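Pgp2 (Campylobacter jejuni subsp. jejuni, PDB 6XJ6) is probably a YkuD-family LD-carboxypeptidase that trims peptidoglycan, and binds peptidoglycan through a pocket on its NTF2 domain to direct helical cell shape. Local coordinates at residues Met159-Ile173 with Ile238-Tyr250. Numbering follows the deposited sequence. Where two conformers were deposited one is given.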
loop_
_atom_site.group_PDB
_atom_site.type_symbol
_atom_site.label_atom_id
_atom_site.label_comp_id
_atom_site.label_asym_id
_atom_site.label_seq_id
_atom_site.Cartn_x
_atom_site.Cartn_y
_atom_site.Cartn_z
ATOM N N MET A 159 -4.379 -0.570 -6.357
ATOM C CA MET A 159 -3.325 -1.529 -6.635
ATOM C C MET A 159 -3.081 -1.465 -8.134
ATOM O O MET A 159 -3.963 -1.807 -8.924
ATOM C CB MET A 159 -3.771 -2.921 -6.189
ATOM C CG MET A 159 -2.771 -4.013 -6.456
ATOM S SD MET A 159 -3.333 -5.559 -5.729
ATOM C CE MET A 159 -2.184 -6.702 -6.478
ATOM N N THR A 160 -1.907 -0.983 -8.529
ATOM C CA THR A 160 -1.588 -0.785 -9.934
ATOM C C THR A 160 -0.395 -1.641 -10.323
ATOM O O THR A 160 0.694 -1.498 -9.753
ATOM C CB THR A 160 -1.339 0.686 -10.234
ATOM O OG1 THR A 160 -2.512 1.412 -9.847
ATOM C CG2 THR A 160 -1.070 0.894 -11.715
ATOM N N GLU A 161 -0.624 -2.530 -11.280
ATOM C CA GLU A 161 0.374 -3.423 -11.844
ATOM C C GLU A 161 0.912 -2.850 -13.146
ATOM O O GLU A 161 0.203 -2.168 -13.892
ATOM C CB GLU A 161 -0.259 -4.778 -12.178
ATOM C CG GLU A 161 -0.869 -5.482 -11.009
ATOM C CD GLU A 161 -1.648 -6.719 -11.399
ATOM O OE1 GLU A 161 -2.214 -6.776 -12.514
ATOM O OE2 GLU A 161 -1.713 -7.647 -10.566
ATOM N N GLU A 162 2.170 -3.175 -13.442
ATOM C CA GLU A 162 2.744 -2.805 -14.730
ATOM C C GLU A 162 2.362 -3.815 -15.802
ATOM O O GLU A 162 1.788 -3.459 -16.835
ATOM C CB GLU A 162 4.265 -2.728 -14.612
ATOM C CG GLU A 162 4.984 -2.348 -15.886
ATOM C CD GLU A 162 4.920 -0.873 -16.196
ATOM O OE1 GLU A 162 5.432 -0.498 -17.269
ATOM O OE2 GLU A 162 4.366 -0.116 -15.379
ATOM N N LYS A 163 2.704 -5.084 -15.583
ATOM C CA LYS A 163 2.443 -6.129 -16.562
ATOM C C LYS A 163 2.071 -7.417 -15.849
ATOM O O LYS A 163 0.978 -7.951 -16.052
ATOM C CB LYS A 163 3.671 -6.363 -17.444
ATOM C CG LYS A 163 3.497 -7.446 -18.487
ATOM C CD LYS A 163 4.800 -7.705 -19.220
ATOM C CE LYS A 163 4.636 -8.764 -20.295
ATOM N NZ LYS A 163 3.831 -8.264 -21.444
ATOM N N GLU A 164 2.970 -7.912 -15.004
ATOM C CA GLU A 164 2.736 -9.175 -14.320
ATOM C C GLU A 164 1.579 -9.066 -13.336
ATOM O O GLU A 164 1.352 -8.032 -12.701
ATOM C CB GLU A 164 3.997 -9.630 -13.585
ATOM C CG GLU A 164 5.193 -9.824 -14.496
ATOM C CD GLU A 164 4.929 -10.818 -15.611
ATOM O OE1 GLU A 164 4.296 -11.862 -15.343
ATOM O OE2 GLU A 164 5.345 -10.550 -16.761
ATOM N N LYS A 165 0.836 -10.162 -13.229
ATOM C CA LYS A 165 -0.241 -10.280 -12.260
ATOM C C LYS A 165 0.376 -10.567 -10.898
ATOM O O LYS A 165 1.076 -11.573 -10.728
ATOM C CB LYS A 165 -1.145 -11.426 -12.708
ATOM C CG LYS A 165 -2.303 -11.770 -11.800
ATOM C CD LYS A 165 -3.125 -12.886 -12.453
ATOM C CE LYS A 165 -4.217 -13.420 -11.551
ATOM N NZ LYS A 165 -4.995 -14.497 -12.233
ATOM N N ILE A 166 0.131 -9.677 -9.942
ATOM C CA ILE A 166 0.735 -9.737 -8.618
ATOM C C ILE A 166 -0.360 -10.116 -7.637
ATOM O O ILE A 166 -1.359 -9.402 -7.506
ATOM C CB ILE A 166 1.384 -8.396 -8.241
ATOM C CG1 ILE A 166 2.400 -7.984 -9.317
ATOM C CG2 ILE A 166 2.042 -8.473 -6.876
ATOM C CD1 ILE A 166 3.423 -9.039 -9.656
ATOM N N ARG A 167 -0.196 -11.258 -6.973
ATOM C CA ARG A 167 -1.165 -11.689 -5.981
ATOM C C ARG A 167 -0.462 -12.129 -4.711
ATOM O O ARG A 167 0.615 -12.735 -4.753
ATOM C CB ARG A 167 -2.024 -12.828 -6.510
ATOM C CG ARG A 167 -2.843 -12.459 -7.740
ATOM C CD ARG A 167 -3.912 -11.410 -7.445
ATOM N NE ARG A 167 -4.739 -11.176 -8.627
ATOM C CZ ARG A 167 -4.465 -10.288 -9.580
ATOM N NH1 ARG A 167 -3.394 -9.510 -9.497
ATOM N NH2 ARG A 167 -5.277 -10.170 -10.623
ATOM N N ALA A 168 -1.086 -11.809 -3.582
ATOM C CA ALA A 168 -0.584 -12.257 -2.296
ATOM C C ALA A 168 -0.724 -13.766 -2.172
ATOM O O ALA A 168 -1.600 -14.392 -2.786
ATOM C CB ALA A 168 -1.349 -11.576 -1.168
ATOM N N LYS A 169 0.154 -14.353 -1.365
ATOM C CA LYS A 169 0.153 -15.782 -1.099
ATOM C C LYS A 169 -0.063 -16.005 0.390
ATOM O O LYS A 169 0.457 -15.260 1.222
ATOM C CB LYS A 169 1.474 -16.429 -1.551
ATOM C CG LYS A 169 1.811 -16.183 -3.024
ATOM C CD LYS A 169 0.759 -16.771 -3.960
ATOM C CE LYS A 169 0.835 -16.163 -5.353
ATOM N NZ LYS A 169 -0.302 -16.612 -6.207
ATOM N N LYS A 170 -0.841 -17.038 0.716
ATOM C CA LYS A 170 -1.204 -17.286 2.107
ATOM C C LYS A 170 0.032 -17.498 2.975
ATOM O O LYS A 170 0.116 -16.967 4.090
ATOM C CB LYS A 170 -2.149 -18.488 2.171
ATOM C CG LYS A 170 -2.532 -18.940 3.559
ATOM C CD LYS A 170 -3.500 -20.123 3.480
ATOM C CE LYS A 170 -3.839 -20.724 4.851
ATOM N NZ LYS A 170 -4.616 -21.984 4.710
ATOM N N ASP A 171 1.012 -18.255 2.475
ATOM C CA ASP A 171 2.210 -18.521 3.264
ATOM C C ASP A 171 2.987 -17.242 3.533
ATOM O O ASP A 171 3.580 -17.083 4.605
ATOM C CB ASP A 171 3.103 -19.527 2.543
ATOM C CG ASP A 171 4.337 -19.888 3.347
ATOM O OD1 ASP A 171 4.216 -20.715 4.276
ATOM O OD2 ASP A 171 5.424 -19.336 3.056
ATOM N N GLN A 172 2.993 -16.321 2.563
ATOM C CA GLN A 172 3.714 -15.061 2.718
ATOM C C GLN A 172 3.013 -14.136 3.709
ATOM O O GLN A 172 3.665 -13.493 4.538
ATOM C CB GLN A 172 3.856 -14.377 1.354
ATOM C CG GLN A 172 4.775 -15.117 0.384
ATOM C CD GLN A 172 4.742 -14.564 -1.042
ATOM O OE1 GLN A 172 3.966 -13.661 -1.367
ATOM N NE2 GLN A 172 5.590 -15.115 -1.902
ATOM N N ILE A 173 1.685 -14.036 3.628
ATOM C CA ILE A 173 0.962 -13.217 4.594
ATOM C C ILE A 173 1.168 -13.760 5.999
ATOM O O ILE A 173 1.410 -13.005 6.946
ATOM C CB ILE A 173 -0.526 -13.131 4.213
ATOM C CG1 ILE A 173 -0.673 -12.324 2.922
ATOM C CG2 ILE A 173 -1.350 -12.548 5.361
ATOM C CD1 ILE A 173 -2.091 -12.123 2.479
ATOM N N ILE A 238 -2.793 -6.177 5.317
ATOM C CA ILE A 238 -1.589 -6.587 4.608
ATOM C C ILE A 238 -1.950 -6.734 3.143
ATOM O O ILE A 238 -2.933 -7.407 2.804
ATOM C CB ILE A 238 -1.003 -7.883 5.194
ATOM C CG1 ILE A 238 -0.529 -7.604 6.622
ATOM C CG2 ILE A 238 0.136 -8.410 4.327
ATOM C CD1 ILE A 238 0.095 -8.777 7.312
ATOM N N SER A 239 -1.169 -6.086 2.276
ATOM C CA SER A 239 -1.502 -6.045 0.869
ATOM C C SER A 239 -0.291 -6.331 -0.007
ATOM O O SER A 239 0.814 -5.862 0.285
ATOM C CB SER A 239 -2.014 -4.646 0.520
ATOM O OG SER A 239 -3.082 -4.264 1.369
ATOM N N PRO A 240 -0.477 -7.042 -1.116
ATOM C CA PRO A 240 0.628 -7.235 -2.055
ATOM C C PRO A 240 0.970 -5.919 -2.734
ATOM O O PRO A 240 0.097 -5.089 -2.983
ATOM C CB PRO A 240 0.056 -8.248 -3.058
ATOM C CG PRO A 240 -1.397 -7.987 -3.048
ATOM C CD PRO A 240 -1.733 -7.630 -1.623
ATOM N N TYR A 241 2.257 -5.746 -3.026
ATOM C CA TYR A 241 2.788 -4.465 -3.494
ATOM C C TYR A 241 3.458 -4.650 -4.851
ATOM O O TYR A 241 4.616 -5.100 -4.916
ATOM C CB TYR A 241 3.778 -3.881 -2.480
ATOM C CG TYR A 241 4.057 -2.412 -2.725
ATOM C CD1 TYR A 241 4.984 -2.010 -3.675
ATOM C CD2 TYR A 241 3.358 -1.423 -2.038
ATOM C CE1 TYR A 241 5.231 -0.683 -3.911
ATOM C CE2 TYR A 241 3.592 -0.094 -2.276
ATOM C CZ TYR A 241 4.524 0.278 -3.218
ATOM O OH TYR A 241 4.784 1.607 -3.479
ATOM N N PRO A 242 2.776 -4.339 -5.954
ATOM C CA PRO A 242 3.401 -4.504 -7.274
ATOM C C PRO A 242 4.635 -3.635 -7.405
ATOM O O PRO A 242 4.665 -2.499 -6.934
ATOM C CB PRO A 242 2.306 -4.059 -8.247
ATOM C CG PRO A 242 1.017 -4.236 -7.488
ATOM C CD PRO A 242 1.365 -3.918 -6.067
ATOM N N ASN A 243 5.646 -4.174 -8.081
ATOM C CA ASN A 243 6.875 -3.426 -8.289
ATOM C C ASN A 243 7.575 -3.956 -9.532
ATOM O O ASN A 243 7.281 -5.052 -10.016
ATOM C CB ASN A 243 7.789 -3.532 -7.066
ATOM C CG ASN A 243 8.280 -4.929 -6.844
ATOM O OD1 ASN A 243 9.334 -5.309 -7.345
ATOM N ND2 ASN A 243 7.511 -5.712 -6.102
ATOM N N LEU A 244 8.514 -3.158 -10.034
ATOM C CA LEU A 244 9.299 -3.511 -11.209
ATOM C C LEU A 244 10.723 -3.907 -10.853
ATOM O O LEU A 244 11.625 -3.785 -11.687
ATOM C CB LEU A 244 9.300 -2.357 -12.209
ATOM C CG LEU A 244 7.930 -2.108 -12.836
ATOM C CD1 LEU A 244 7.995 -0.970 -13.833
ATOM C CD2 LEU A 244 7.431 -3.369 -13.513
ATOM N N GLU A 245 10.946 -4.356 -9.624
ATOM C CA GLU A 245 12.274 -4.735 -9.164
ATOM C C GLU A 245 12.375 -6.227 -8.886
ATOM O O GLU A 245 13.349 -6.669 -8.267
ATOM C CB GLU A 245 12.639 -3.944 -7.908
ATOM C CG GLU A 245 12.614 -2.435 -8.097
ATOM C CD GLU A 245 13.968 -1.803 -7.860
ATOM O OE1 GLU A 245 14.956 -2.270 -8.466
ATOM O OE2 GLU A 245 14.046 -0.846 -7.060
ATOM N N ASN A 246 11.390 -7.007 -9.321
ATOM C CA ASN A 246 11.388 -8.448 -9.096
ATOM C C ASN A 246 11.576 -8.766 -7.613
ATOM O O ASN A 246 12.381 -9.618 -7.228
ATOM C CB ASN A 246 12.460 -9.131 -9.947
ATOM C CG ASN A 246 12.375 -10.643 -9.888
ATOM O OD1 ASN A 246 11.289 -11.210 -9.771
ATOM N ND2 ASN A 246 13.527 -11.307 -9.959
ATOM N N GLU A 247 10.832 -8.056 -6.767
ATOM C CA GLU A 247 10.855 -8.315 -5.337
ATOM C C GLU A 247 9.461 -8.706 -4.883
ATOM O O GLU A 247 8.463 -8.294 -5.473
ATOM C CB GLU A 247 11.311 -7.092 -4.527
ATOM C CG GLU A 247 12.750 -6.655 -4.778
ATOM C CD GLU A 247 13.794 -7.574 -4.156
ATOM O OE1 GLU A 247 13.447 -8.470 -3.355
ATOM O OE2 GLU A 247 14.983 -7.394 -4.478
ATOM N N THR A 248 9.404 -9.513 -3.825
ATOM C CA THR A 248 8.138 -9.863 -3.192
ATOM C C THR A 248 7.916 -8.828 -2.105
ATOM O O THR A 248 8.572 -8.857 -1.065
ATOM C CB THR A 248 8.195 -11.269 -2.612
ATOM O OG1 THR A 248 8.581 -12.183 -3.642
ATOM C CG2 THR A 248 6.824 -11.664 -2.060
ATOM N N MET A 249 7.017 -7.893 -2.369
ATOM C CA MET A 249 6.811 -6.744 -1.503
ATOM C C MET A 249 5.374 -6.715 -1.013
ATOM O O MET A 249 4.449 -7.176 -1.694
ATOM C CB MET A 249 7.126 -5.444 -2.233
ATOM C CG MET A 249 8.584 -5.322 -2.568
ATOM S SD MET A 249 8.974 -3.827 -3.482
ATOM C CE MET A 249 8.470 -2.588 -2.320
ATOM N N TYR A 250 5.207 -6.186 0.197
ATOM C CA TYR A 250 3.894 -6.020 0.792
ATOM C C TYR A 250 3.851 -4.697 1.531
ATOM O O TYR A 250 4.881 -4.175 1.975
ATOM C CB TYR A 250 3.584 -7.125 1.806
ATOM C CG TYR A 250 3.205 -8.457 1.203
ATOM C CD1 TYR A 250 4.166 -9.325 0.724
ATOM C CD2 TYR A 250 1.881 -8.852 1.134
ATOM C CE1 TYR A 250 3.803 -10.570 0.178
ATOM C CE2 TYR A 250 1.520 -10.068 0.592
ATOM C CZ TYR A 250 2.483 -10.918 0.118
ATOM O OH TYR A 250 2.107 -12.143 -0.407
#
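In Gln172, CG stands anti to the carbonyl carbon (chi1 -68°) and the chain runs extended beyond it, which brings OE1 to the edge of the Tyr250 ring, in its plane, beside the hydroxyl. Tyr250 OH donates to Gln172 OE1 at 2.6 Å, in the amide plane and on a lone pair. The amide and ring planes stand 89° apart. Tyr250 OH also accepts from Lys169 N at 3.1 Å, with an N-H...O angle of 162°. Lys169 is the N-cap residue of helix 170-188, so these two bonds tie the tyrosine to the start of that helix. Ala168 CB sits 3.7 Å from Tyr250 CE2, near the ring plane. Ile173 CG1 packs against the same ring carbon.

Farther along, two prolines fill the apolar part. Met159 is fully extended and crosses both at about a right angle. Its CE lies 3.7 Å from Pro240 CG, and its CG meets Pro242 CG. Ile166 puts CG2 toward Pro240 CB and CG1 toward Pro242 CB. Pro242 CB also abuts Thr160 O at 3.4 Å. Leu244 CD2 lies 3.4 Å from Glu162 CB, while the Glu162 carboxylate turns to Gly64 N and Lys34.

The contact joins the YkuD catalytic domain to the NTF2-like domain. The later part of the linker between strand 156-161 and helix 170-188, Ile166 to Lys169, packs along Pro240, Pro242 and Tyr250, where the hairpin loop joins strands 232-240 and 249-260. Strands 27-33 and 77-80 flank strand 156-161, and strand 263-275 backs Tyr250.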